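PDB 3VSN: Non-sulfated chondroitin lyase E66 from Autographa californica nucleopolyhedrovirus, which cleaves non-sulfated chondroitin as a lyase of the virus envelope, is essential for oral infectivity and may digest the chondroitin sulfate barrier of the host midgut. Local coordinates for residues V327-K330 and Y335-S338; G452-Y457 and H512-T517; Y577-V580 and V584-L587; M594-N599 and T622-P627. One frame throughout, in Å; residues are numbered along the deposited sequence.

Interaction 1 of 4, residues V327-K330 and Y335-S338; sequences VLTK and YYGS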
loop_
_atom_site.group_PDB
_atom_site.type_symbol
_atom_site.label_atom_id
_atom_site.label_comp_id
_atom_site.label_asym_id
_atom_site.label_seq_id
_atom_site.Cartn_x
_atom_site.Cartn_y
_atom_site.Cartn_z
ATOM N N VAL A 327 1.184 -8.800 7.513
ATOM C CA VAL A 327 2.044 -7.771 6.931
ATOM C C VAL A 327 3.047 -7.328 7.993
ATOM O O VAL A 327 2.670 -7.048 9.132
ATOM C CB VAL A 327 1.238 -6.549 6.407
ATOM C CG1 VAL A 327 2.167 -5.495 5.819
ATOM C CG2 VAL A 327 0.214 -6.972 5.361
ATOM N N LEU A 328 4.324 -7.307 7.620
ATOM C CA LEU A 328 5.378 -6.732 8.447
ATOM C C LEU A 328 6.013 -5.582 7.679
ATOM O O LEU A 328 6.442 -5.758 6.539
ATOM C CB LEU A 328 6.440 -7.785 8.793
ATOM C CG LEU A 328 7.734 -7.302 9.469
ATOM C CD1 LEU A 328 7.468 -6.787 10.881
ATOM C CD2 LEU A 328 8.777 -8.413 9.503
ATOM N N THR A 329 6.082 -4.414 8.308
ATOM C CA THR A 329 6.557 -3.212 7.639
ATOM C C THR A 329 7.487 -2.425 8.551
ATOM O O THR A 329 7.201 -2.240 9.732
ATOM C CB THR A 329 5.366 -2.340 7.193
ATOM O OG1 THR A 329 4.593 -3.062 6.224
ATOM C CG2 THR A 329 5.836 -1.022 6.572
ATOM N N LYS A 330 8.605 -1.973 7.998
ATOM C CA LYS A 330 9.542 -1.160 8.755
ATOM C C LYS A 330 9.843 0.120 8.003
ATOM O O LYS A 330 10.152 0.094 6.808
ATOM C CB LYS A 330 10.837 -1.932 9.035
ATOM C CG LYS A 330 11.914 -1.111 9.734
ATOM C CD LYS A 330 13.122 -1.972 10.061
ATOM C CE LYS A 330 14.346 -1.131 10.388
ATOM N NZ LYS A 330 14.268 -0.440 11.708
ATOM N N TYR A 335 15.517 3.449 5.215
ATOM C CA TYR A 335 14.765 2.599 4.285
ATOM C C TYR A 335 13.306 2.330 4.641
ATOM O O TYR A 335 12.870 2.538 5.773
ATOM C CB TYR A 335 15.515 1.283 3.999
ATOM C CG TYR A 335 15.432 0.187 5.053
ATOM C CD1 TYR A 335 16.443 0.025 6.004
ATOM C CD2 TYR A 335 14.368 -0.720 5.066
ATOM C CE1 TYR A 335 16.387 -0.994 6.948
ATOM C CE2 TYR A 335 14.301 -1.737 6.010
ATOM C CZ TYR A 335 15.313 -1.873 6.946
ATOM O OH TYR A 335 15.249 -2.892 7.873
ATOM N N TYR A 336 12.562 1.897 3.628
ATOM C CA TYR A 336 11.240 1.315 3.796
ATOM C C TYR A 336 11.360 -0.140 3.368
ATOM O O TYR A 336 11.871 -0.430 2.287
ATOM C CB TYR A 336 10.206 2.045 2.922
ATOM C CG TYR A 336 8.893 1.296 2.760
ATOM C CD1 TYR A 336 7.860 1.451 3.682
ATOM C CD2 TYR A 336 8.691 0.426 1.686
ATOM C CE1 TYR A 336 6.661 0.763 3.538
ATOM C CE2 TYR A 336 7.501 -0.270 1.538
ATOM C CZ TYR A 336 6.488 -0.096 2.464
ATOM O OH TYR A 336 5.304 -0.788 2.318
ATOM N N GLY A 337 10.914 -1.053 4.223
ATOM C CA GLY A 337 10.885 -2.475 3.881
ATOM C C GLY A 337 9.561 -3.077 4.298
ATOM O O GLY A 337 8.985 -2.666 5.305
ATOM N N SER A 338 9.071 -4.050 3.535
ATOM C CA SER A 338 7.810 -4.710 3.882
ATOM C C SER A 338 7.706 -6.105 3.289
ATOM O O SER A 338 8.211 -6.361 2.194
ATOM C CB SER A 338 6.621 -3.859 3.422
ATOM O OG SER A 338 5.396 -4.369 3.926
#
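K330 and G337 carry the backbone bonding between 327-330 and 335-338, the antiparallel hydrogen-bonded pair of this contact. K330 N meets G337 O at 2.8 Å, almost straight at 174°, and G337 N returns a bond to K330 O at 2.9 Å. One step along, T329 and S338 form a non-hydrogen-bonded pair whose side chains share a face.

Among the polar side chains, S338 OG sits between two oxygens, 2.8 Å from T329 OG1 and 3.1 Å from L328 O. T329 OG1 is also bonded to N285 O.

Packing contacts lie on both faces. On the T329 side, T329 CG2 comes obliquely to the Y336 ring, 3.6 Å from Y336 CE1. On the other, the K330 chain stays extended from chi1 (176°) until it bends at chi4 (72°), and crosses the end of Y335 at about a right angle, with K330 CD 3.2 Å from Y335 OH. Beyond that crossing K330 NZ reaches D450 and T424 O, while Y335 OH bonds to Y449 O. This is a buried beta hairpin, its two arms forming the middle of a four-stranded antiparallel sheet.

Interaction 2 of 4, residues G452-Y457 and H512-T517; sequences GMFQLY and HRVPIT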
loop_
_atom_site.group_PDB
_atom_site.type_symbol
_atom_site.label_atom_id
_atom_site.label_comp_id
_atom_site.label_asym_id
_atom_site.label_seq_id
_atom_site.Cartn_x
_atom_site.Cartn_y
_atom_site.Cartn_z
ATOM N N GLY A 452 19.427 -3.184 7.332
ATOM C CA GLY A 452 19.380 -4.224 6.318
ATOM C C GLY A 452 18.274 -5.238 6.489
ATOM O O GLY A 452 17.376 -5.068 7.308
ATOM N N MET A 453 18.365 -6.309 5.709
ATOM C CA MET A 453 17.334 -7.329 5.651
ATOM C C MET A 453 17.986 -8.666 5.341
ATOM O O MET A 453 18.728 -8.779 4.368
ATOM C CB MET A 453 16.315 -6.991 4.556
ATOM C CG MET A 453 15.157 -7.977 4.448
ATOM S SD MET A 453 14.443 -8.054 2.789
ATOM C CE MET A 453 15.700 -9.033 1.960
ATOM N N PHE A 454 17.701 -9.660 6.175
ATOM C CA PHE A 454 18.132 -11.037 5.969
ATOM C C PHE A 454 16.969 -11.822 5.362
ATOM O O PHE A 454 15.826 -11.661 5.787
ATOM C CB PHE A 454 18.551 -11.634 7.321
ATOM C CG PHE A 454 18.640 -13.136 7.344
ATOM C CD1 PHE A 454 17.543 -13.912 7.729
ATOM C CD2 PHE A 454 19.831 -13.776 7.025
ATOM C CE1 PHE A 454 17.632 -15.295 7.775
ATOM C CE2 PHE A 454 19.926 -15.157 7.070
ATOM C CZ PHE A 454 18.829 -15.919 7.443
ATOM N N GLN A 455 17.263 -12.651 4.362
ATOM C CA GLN A 455 16.255 -13.511 3.740
ATOM C C GLN A 455 16.787 -14.927 3.566
ATOM O O GLN A 455 17.828 -15.133 2.944
ATOM C CB GLN A 455 15.800 -12.951 2.382
ATOM C CG GLN A 455 14.856 -13.870 1.596
ATOM C CD GLN A 455 13.513 -14.093 2.282
ATOM O OE1 GLN A 455 12.986 -13.199 2.940
ATOM N NE2 GLN A 455 12.952 -15.293 2.124
ATOM N N LEU A 456 16.072 -15.893 4.134
ATOM C CA LEU A 456 16.362 -17.301 3.910
ATOM C C LEU A 456 15.108 -17.998 3.398
ATOM O O LEU A 456 14.062 -17.934 4.033
ATOM C CB LEU A 456 16.842 -17.981 5.204
ATOM C CG LEU A 456 16.905 -19.521 5.217
ATOM C CD1 LEU A 456 17.959 -20.057 4.253
ATOM C CD2 LEU A 456 17.149 -20.059 6.621
ATOM N N TYR A 457 15.216 -18.647 2.242
ATOM C CA TYR A 457 14.198 -19.591 1.812
ATOM C C TYR A 457 14.781 -20.977 1.999
ATOM O O TYR A 457 15.927 -21.221 1.620
ATOM C CB TYR A 457 13.871 -19.436 0.328
ATOM C CG TYR A 457 13.006 -18.268 -0.093
ATOM C CD1 TYR A 457 11.640 -18.220 0.215
ATOM C CD2 TYR A 457 13.537 -17.251 -0.877
ATOM C CE1 TYR A 457 10.845 -17.162 -0.220
ATOM C CE2 TYR A 457 12.758 -16.194 -1.314
ATOM C CZ TYR A 457 11.413 -16.151 -0.986
ATOM O OH TYR A 457 10.648 -15.089 -1.429
ATOM N N HIS A 512 24.506 -9.191 -0.515
ATOM C CA HIS A 512 25.509 -10.154 -0.069
ATOM C C HIS A 512 24.884 -11.514 0.083
ATOM O O HIS A 512 23.720 -11.627 0.473
ATOM C CB HIS A 512 26.095 -9.736 1.279
ATOM C CG HIS A 512 26.875 -8.443 1.235
ATOM N ND1 HIS A 512 28.163 -8.389 0.856
ATOM C CD2 HIS A 512 26.499 -7.140 1.537
ATOM C CE1 HIS A 512 28.595 -7.116 0.914
ATOM N NE2 HIS A 512 27.573 -6.352 1.329
ATOM N N ARG A 513 25.651 -12.555 -0.223
ATOM C CA ARG A 513 25.259 -13.927 0.085
ATOM C C ARG A 513 25.486 -14.150 1.583
ATOM O O ARG A 513 26.439 -13.620 2.152
ATOM C CB ARG A 513 26.089 -14.910 -0.756
ATOM C CG ARG A 513 25.999 -16.380 -0.364
ATOM C CD ARG A 513 26.837 -17.247 -1.304
ATOM N NE ARG A 513 26.864 -18.643 -0.872
ATOM C CZ ARG A 513 27.783 -19.164 -0.060
ATOM N NH1 ARG A 513 27.715 -20.442 0.284
ATOM N NH2 ARG A 513 28.773 -18.409 0.409
ATOM N N VAL A 514 24.595 -14.905 2.220
ATOM C CA VAL A 514 24.763 -15.270 3.628
ATOM C C VAL A 514 24.911 -16.792 3.741
ATOM O O VAL A 514 23.921 -17.522 3.638
ATOM C CB VAL A 514 23.593 -14.765 4.512
ATOM C CG1 VAL A 514 23.788 -15.187 5.965
ATOM C CG2 VAL A 514 23.456 -13.251 4.418
ATOM N N PRO A 515 26.156 -17.280 3.926
ATOM C CA PRO A 515 26.305 -18.724 4.092
ATOM C C PRO A 515 25.798 -19.179 5.454
ATOM O O PRO A 515 25.854 -18.420 6.428
ATOM C CB PRO A 515 27.818 -18.943 3.980
ATOM C CG PRO A 515 28.423 -17.638 4.387
ATOM C CD PRO A 515 27.456 -16.580 3.921
ATOM N N ILE A 516 25.268 -20.395 5.502
ATOM C CA ILE A 516 24.877 -21.025 6.757
ATOM C C ILE A 516 25.391 -22.455 6.701
ATOM O O ILE A 516 24.982 -23.234 5.847
ATOM C CB ILE A 516 23.344 -21.036 6.974
ATOM C CG1 ILE A 516 22.753 -19.619 6.847
ATOM C CG2 ILE A 516 23.011 -21.650 8.333
ATOM C CD1 ILE A 516 21.241 -19.550 6.956
ATOM N N THR A 517 26.299 -22.796 7.607
ATOM C CA THR A 517 26.874 -24.137 7.622
ATOM C C THR A 517 25.755 -25.171 7.725
ATOM O O THR A 517 24.829 -25.017 8.526
ATOM C CB THR A 517 27.901 -24.297 8.756
ATOM O OG1 THR A 517 28.825 -23.203 8.706
ATOM C CG2 THR A 517 28.669 -25.617 8.618
#
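F454 and L456 both swing CG anti to the backbone N (chi1 163° and 167°), which carries their ends from strand 452-461 to V514 and I516. I516 answers with an extended arm: CG1 stands beside its own backbone N, and a chi2 of 176° pushes CD1 straight out to the two side chains opposite. The setting is the beta-sandwich part of the lyase, in a seven-stranded antiparallel sheet. There strand 550-558 runs between strands 452-461 and 509-513, and V514 and I516 lie just past the end of the latter. The backbones stay apart, the nearest CA atoms, F454 CA and V514 CA, being 8.2 Å from each other, and no hydrogen bond links the segments.

What joins them is purely apolar. The F454 ring presents its edge, with V514 CG1 and I516 CD1 both lying near the ring plane. The side chains of F454 and V514 cross at about a right angle, V514 CG1 coming to the ring edge 4.0 Å from F454 CE2, and both residues also touch C553 of the intervening strand. On the side of the second large sheet, F454 and I516 both rest on A567 of strand 566-569, so the cluster fills part of the interior between the sheets. I516 CD1 serves two partners at once: it stands 4.4 Å from F454 CZ, and 4.1 Å from L456 CD2.

Interaction 3 of 4, residues Y577-V580 and V584-L587; sequences YVNV and VKAL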
loop_
_atom_site.group_PDB
_atom_site.type_symbol
_atom_site.label_atom_id
_atom_site.label_comp_id
_atom_site.label_asym_id
_atom_site.label_seq_id
_atom_site.Cartn_x
_atom_site.Cartn_y
_atom_site.Cartn_z
ATOM N N TYR A 577 19.098 -19.517 13.729
ATOM C CA TYR A 577 19.474 -18.419 14.616
ATOM C C TYR A 577 20.214 -17.336 13.831
ATOM O O TYR A 577 21.225 -17.618 13.180
ATOM C CB TYR A 577 20.328 -18.978 15.775
ATOM C CG TYR A 577 21.129 -17.984 16.606
ATOM C CD1 TYR A 577 20.617 -16.725 16.944
ATOM C CD2 TYR A 577 22.392 -18.327 17.088
ATOM C CE1 TYR A 577 21.353 -15.831 17.711
ATOM C CE2 TYR A 577 23.131 -17.442 17.862
ATOM C CZ TYR A 577 22.610 -16.197 18.167
ATOM O OH TYR A 577 23.344 -15.322 18.935
ATOM N N VAL A 578 19.699 -16.107 13.886
ATOM C CA VAL A 578 20.355 -14.964 13.256
ATOM C C VAL A 578 20.853 -14.001 14.329
ATOM O O VAL A 578 20.078 -13.516 15.152
ATOM C CB VAL A 578 19.427 -14.216 12.266
ATOM C CG1 VAL A 578 20.172 -13.071 11.586
ATOM C CG2 VAL A 578 18.870 -15.172 11.223
ATOM N N ASN A 579 22.158 -13.754 14.329
ATOM C CA ASN A 579 22.737 -12.724 15.178
ATOM C C ASN A 579 23.212 -11.582 14.289
ATOM O O ASN A 579 24.213 -11.712 13.584
ATOM C CB ASN A 579 23.884 -13.293 16.031
ATOM C CG ASN A 579 24.417 -12.294 17.053
ATOM O OD1 ASN A 579 24.024 -11.124 17.068
ATOM N ND2 ASN A 579 25.323 -12.755 17.914
ATOM N N VAL A 580 22.479 -10.470 14.315
ATOM C CA VAL A 580 22.810 -9.305 13.489
ATOM C C VAL A 580 24.156 -8.709 13.902
ATOM O O VAL A 580 24.873 -8.146 13.075
ATOM C CB VAL A 580 21.703 -8.223 13.546
ATOM C CG1 VAL A 580 22.064 -7.040 12.665
ATOM C CG2 VAL A 580 20.364 -8.803 13.114
ATOM N N VAL A 584 20.526 -7.152 18.029
ATOM C CA VAL A 584 19.325 -7.852 17.566
ATOM C C VAL A 584 19.651 -9.319 17.308
ATOM O O VAL A 584 20.596 -9.630 16.572
ATOM C CB VAL A 584 18.759 -7.226 16.264
ATOM C CG1 VAL A 584 17.617 -8.069 15.704
ATOM C CG2 VAL A 584 18.302 -5.788 16.501
ATOM N N LYS A 585 18.881 -10.208 17.933
ATOM C CA LYS A 585 18.947 -11.642 17.664
ATOM C C LYS A 585 17.564 -12.111 17.235
ATOM O O LYS A 585 16.551 -11.616 17.736
ATOM C CB LYS A 585 19.379 -12.425 18.910
ATOM C CG LYS A 585 20.845 -12.279 19.313
ATOM C CD LYS A 585 21.151 -13.147 20.529
ATOM C CE LYS A 585 22.614 -13.060 20.962
ATOM N NZ LYS A 585 22.931 -14.099 21.990
ATOM N N ALA A 586 17.517 -13.057 16.306
ATOM C CA ALA A 586 16.244 -13.626 15.888
ATOM C C ALA A 586 16.341 -15.137 15.807
ATOM O O ALA A 586 17.422 -15.687 15.585
ATOM C CB ALA A 586 15.798 -13.040 14.552
ATOM N N LEU A 587 15.207 -15.803 15.994
ATOM C CA LEU A 587 15.147 -17.243 15.854
ATOM C C LEU A 587 13.945 -17.627 15.021
ATOM O O LEU A 587 12.822 -17.212 15.308
ATOM C CB LEU A 587 15.071 -17.934 17.218
ATOM C CG LEU A 587 15.124 -19.465 17.152
ATOM C CD1 LEU A 587 16.518 -19.945 16.760
ATOM C CD2 LEU A 587 14.709 -20.068 18.482
#
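Y577 and K585 lie on one face of a beta hairpin, strands 575-579 and 584-589, and their side chains run across each other at a slant. With CG anti to the backbone N (chi1 164°), the tyrosine ring leans over the partner strand and turns its edge to it. K585 CG and A586 O both lie in the ring plane, A586 O being 3.6 Å from Y577 CD1. The extended lysine chain then follows the ring outward until K585 CE is 3.1 Å from Y577 OH. Its charged end goes further, to E626 and I624 O. N579 is on the same face and slants past K585, but its OD1 is bonded to G581 N in the connecting turn. At the other end of this face L587 CD1 packs against Y577 CB at 4.1 Å.

The opposite face holds V578 and A586, which cover L447 of strand 440-449. Their backbones form the hydrogen-bonded pair, with V578 N to A586 O at 2.9 Å and A586 N to V578 O at 2.8 Å. Next to the turn V580 and V584 lie side by side and point the same way, V580 CG2 3.8 Å from V584 CG1, while V580 N gives V584 O a bond of 3.1 Å.

Interaction 4 of 4, residues M594-N599 and T622-P627; sequences MVKENN and TSIGEP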
loop_
_atom_site.group_PDB
_atom_site.type_symbol
_atom_site.label_atom_id
_atom_site.label_comp_id
_atom_site.label_asym_id
_atom_site.label_seq_id
_atom_site.Cartn_x
_atom_site.Cartn_y
_atom_site.Cartn_z
ATOM N N MET A 594 10.900 -15.657 16.802
ATOM C CA MET A 594 11.262 -14.857 17.969
ATOM C C MET A 594 12.271 -13.785 17.592
ATOM O O MET A 594 13.161 -14.029 16.772
ATOM C CB MET A 594 11.865 -15.750 19.064
ATOM C CG MET A 594 12.228 -15.014 20.349
ATOM S SD MET A 594 13.563 -15.797 21.286
ATOM C CE MET A 594 14.977 -15.165 20.395
ATOM N N VAL A 595 12.127 -12.606 18.191
ATOM C CA VAL A 595 13.117 -11.540 18.068
ATOM C C VAL A 595 13.447 -11.013 19.457
ATOM O O VAL A 595 12.548 -10.794 20.269
ATOM C CB VAL A 595 12.623 -10.382 17.168
ATOM C CG1 VAL A 595 13.647 -9.251 17.124
ATOM C CG2 VAL A 595 12.354 -10.886 15.757
ATOM N N LYS A 596 14.739 -10.826 19.723
ATOM C CA LYS A 596 15.211 -10.275 20.993
ATOM C C LYS A 596 16.038 -9.029 20.732
ATOM O O LYS A 596 16.968 -9.048 19.922
ATOM C CB LYS A 596 16.039 -11.312 21.765
ATOM C CG LYS A 596 16.753 -10.764 22.993
ATOM C CD LYS A 596 17.443 -11.861 23.790
ATOM C CE LYS A 596 18.399 -11.273 24.817
ATOM N NZ LYS A 596 19.675 -10.809 24.202
ATOM N N GLU A 597 15.692 -7.947 21.420
ATOM C CA GLU A 597 16.415 -6.694 21.300
ATOM C C GLU A 597 16.342 -5.938 22.613
ATOM O O GLU A 597 15.255 -5.710 23.158
ATOM C CB GLU A 597 15.859 -5.844 20.144
ATOM C CG GLU A 597 16.534 -4.488 20.008
ATOM C CD GLU A 597 15.992 -3.649 18.863
ATOM O OE1 GLU A 597 14.851 -3.879 18.403
ATOM O OE2 GLU A 597 16.729 -2.739 18.428
ATOM N N ASN A 598 17.516 -5.547 23.106
ATOM C CA ASN A 598 17.656 -4.922 24.416
ATOM C C ASN A 598 17.088 -5.848 25.495
ATOM O O ASN A 598 17.527 -6.993 25.601
ATOM C CB ASN A 598 17.034 -3.517 24.422
ATOM C CG ASN A 598 17.671 -2.599 23.389
ATOM O OD1 ASN A 598 18.884 -2.649 23.164
ATOM N ND2 ASN A 598 16.859 -1.762 22.754
ATOM N N ASN A 599 16.107 -5.377 26.259
ATOM C CA ASN A 599 15.482 -6.186 27.306
ATOM C C ASN A 599 14.079 -6.673 26.917
ATOM O O ASN A 599 13.244 -6.942 27.784
ATOM C CB ASN A 599 15.429 -5.396 28.622
ATOM C CG ASN A 599 14.422 -4.254 28.583
ATOM O OD1 ASN A 599 14.139 -3.684 27.522
ATOM N ND2 ASN A 599 13.864 -3.919 29.744
ATOM N N THR A 622 17.877 -21.015 24.626
ATOM C CA THR A 622 19.019 -21.927 24.492
ATOM C C THR A 622 19.623 -21.858 23.078
ATOM O O THR A 622 20.845 -21.765 22.918
ATOM C CB THR A 622 18.613 -23.378 24.854
ATOM O OG1 THR A 622 18.100 -23.414 26.195
ATOM C CG2 THR A 622 19.798 -24.340 24.740
ATOM N N SER A 623 18.765 -21.874 22.061
ATOM C CA SER A 623 19.214 -21.807 20.665
ATOM C C SER A 623 19.976 -20.525 20.315
ATOM O O SER A 623 20.924 -20.565 19.530
ATOM C CB SER A 623 18.039 -22.006 19.711
ATOM O OG SER A 623 17.573 -23.345 19.780
ATOM N N ILE A 624 19.576 -19.400 20.901
ATOM C CA ILE A 624 20.266 -18.125 20.645
ATOM C C ILE A 624 21.450 -17.893 21.598
ATOM O O ILE A 624 22.023 -16.804 21.633
ATOM C CB ILE A 624 19.296 -16.913 20.642
ATOM C CG1 ILE A 624 18.708 -16.673 22.039
ATOM C CG2 ILE A 624 18.207 -17.102 19.591
ATOM C CD1 ILE A 624 18.197 -15.263 22.263
ATOM N N GLY A 625 21.806 -18.918 22.368
ATOM C CA GLY A 625 23.014 -18.887 23.196
ATOM C C GLY A 625 22.836 -18.255 24.562
ATOM O O GLY A 625 23.813 -17.863 25.201
ATOM N N GLU A 626 21.590 -18.156 25.016
ATOM C CA GLU A 626 21.302 -17.549 26.317
ATOM C C GLU A 626 20.385 -18.454 27.160
ATOM O O GLU A 626 19.257 -18.077 27.489
ATOM C CB GLU A 626 20.732 -16.135 26.129
ATOM C CG GLU A 626 21.615 -15.248 25.251
ATOM C CD GLU A 626 21.166 -13.801 25.183
ATOM O OE1 GLU A 626 20.793 -13.242 26.233
ATOM O OE2 GLU A 626 21.209 -13.215 24.076
ATOM N N PRO A 627 20.886 -19.655 27.525
ATOM C CA PRO A 627 20.031 -20.696 28.115
ATOM C C PRO A 627 19.411 -20.336 29.469
ATOM O O PRO A 627 18.332 -20.836 29.793
ATOM C CB PRO A 627 20.976 -21.893 28.260
ATOM C CG PRO A 627 22.341 -21.292 28.340
ATOM C CD PRO A 627 22.294 -20.092 27.440
HETATM O O HOH W 1 21.224 -10.591 26.660
#
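K596 and E626 meet in a salt bridge, their side chains coming from opposite directions. K596 NZ approaches E626 OE2 from its syn side at 2.9 Å, only 15° out of the carboxylate plane, and makes a weak second bond to E626 OE1 at 3.4 Å. A water closes a small ring beside it: it accepts from K596 NZ at 2.9 Å and donates to E626 OE1 at 2.7 Å. E626 OE2 also takes a salt bridge from K585 NZ, so two lysines share the carboxylate, which would probably favour its ionised form. The lysine reaches it by a bend at its last torsion (chi4 -77°) after an otherwise extended chain.

Next to the salt bridge, I624 CD1 lies 3.8 Å from K596 CD, at the base of the bend. Deeper still, M594 and I624 reach toward each other tip to tip, M594 CE standing 3.7 Å from I624 CD1. I624 and E626 flank G625, just past the end of helix 614-623. G625, with positive phi, is the C-prime residue of a Schellman motif, in which E626 N bonds to F621 O and G625 N to T622 O at 3.1 Å.

M594 also packs on S620 and F621, so the end of helix 614-623 lies over one face of the sheet. Beneath it, strand 592-597 runs between antiparallel neighbours 584-589 and 600-605.

The four contacts follow one another along the chain, interaction 1 closing first and interaction 4 last, and step outward from about 11 to 32 Å from the chain centre. Interactions 3 and 4 are closest, their centres 8 Å apart, because strands 584-589 and 592-597 are neighbours in one seven-stranded sheet: K585 O bonds to K596 N. Interaction 2 belongs to the other seven-stranded sheet of the sandwich and faces interaction 3 across the interior, F454 CE1 lying 3.7 Å from V578 CG2. Interaction 1, in a separate four-stranded sheet, touches interaction 2 where Y335 OH lies 3.1 Å from G452 O, a probable hydrogen bond. Successive contacts thus touch in turn, linking three sheets away from the catalytic residues.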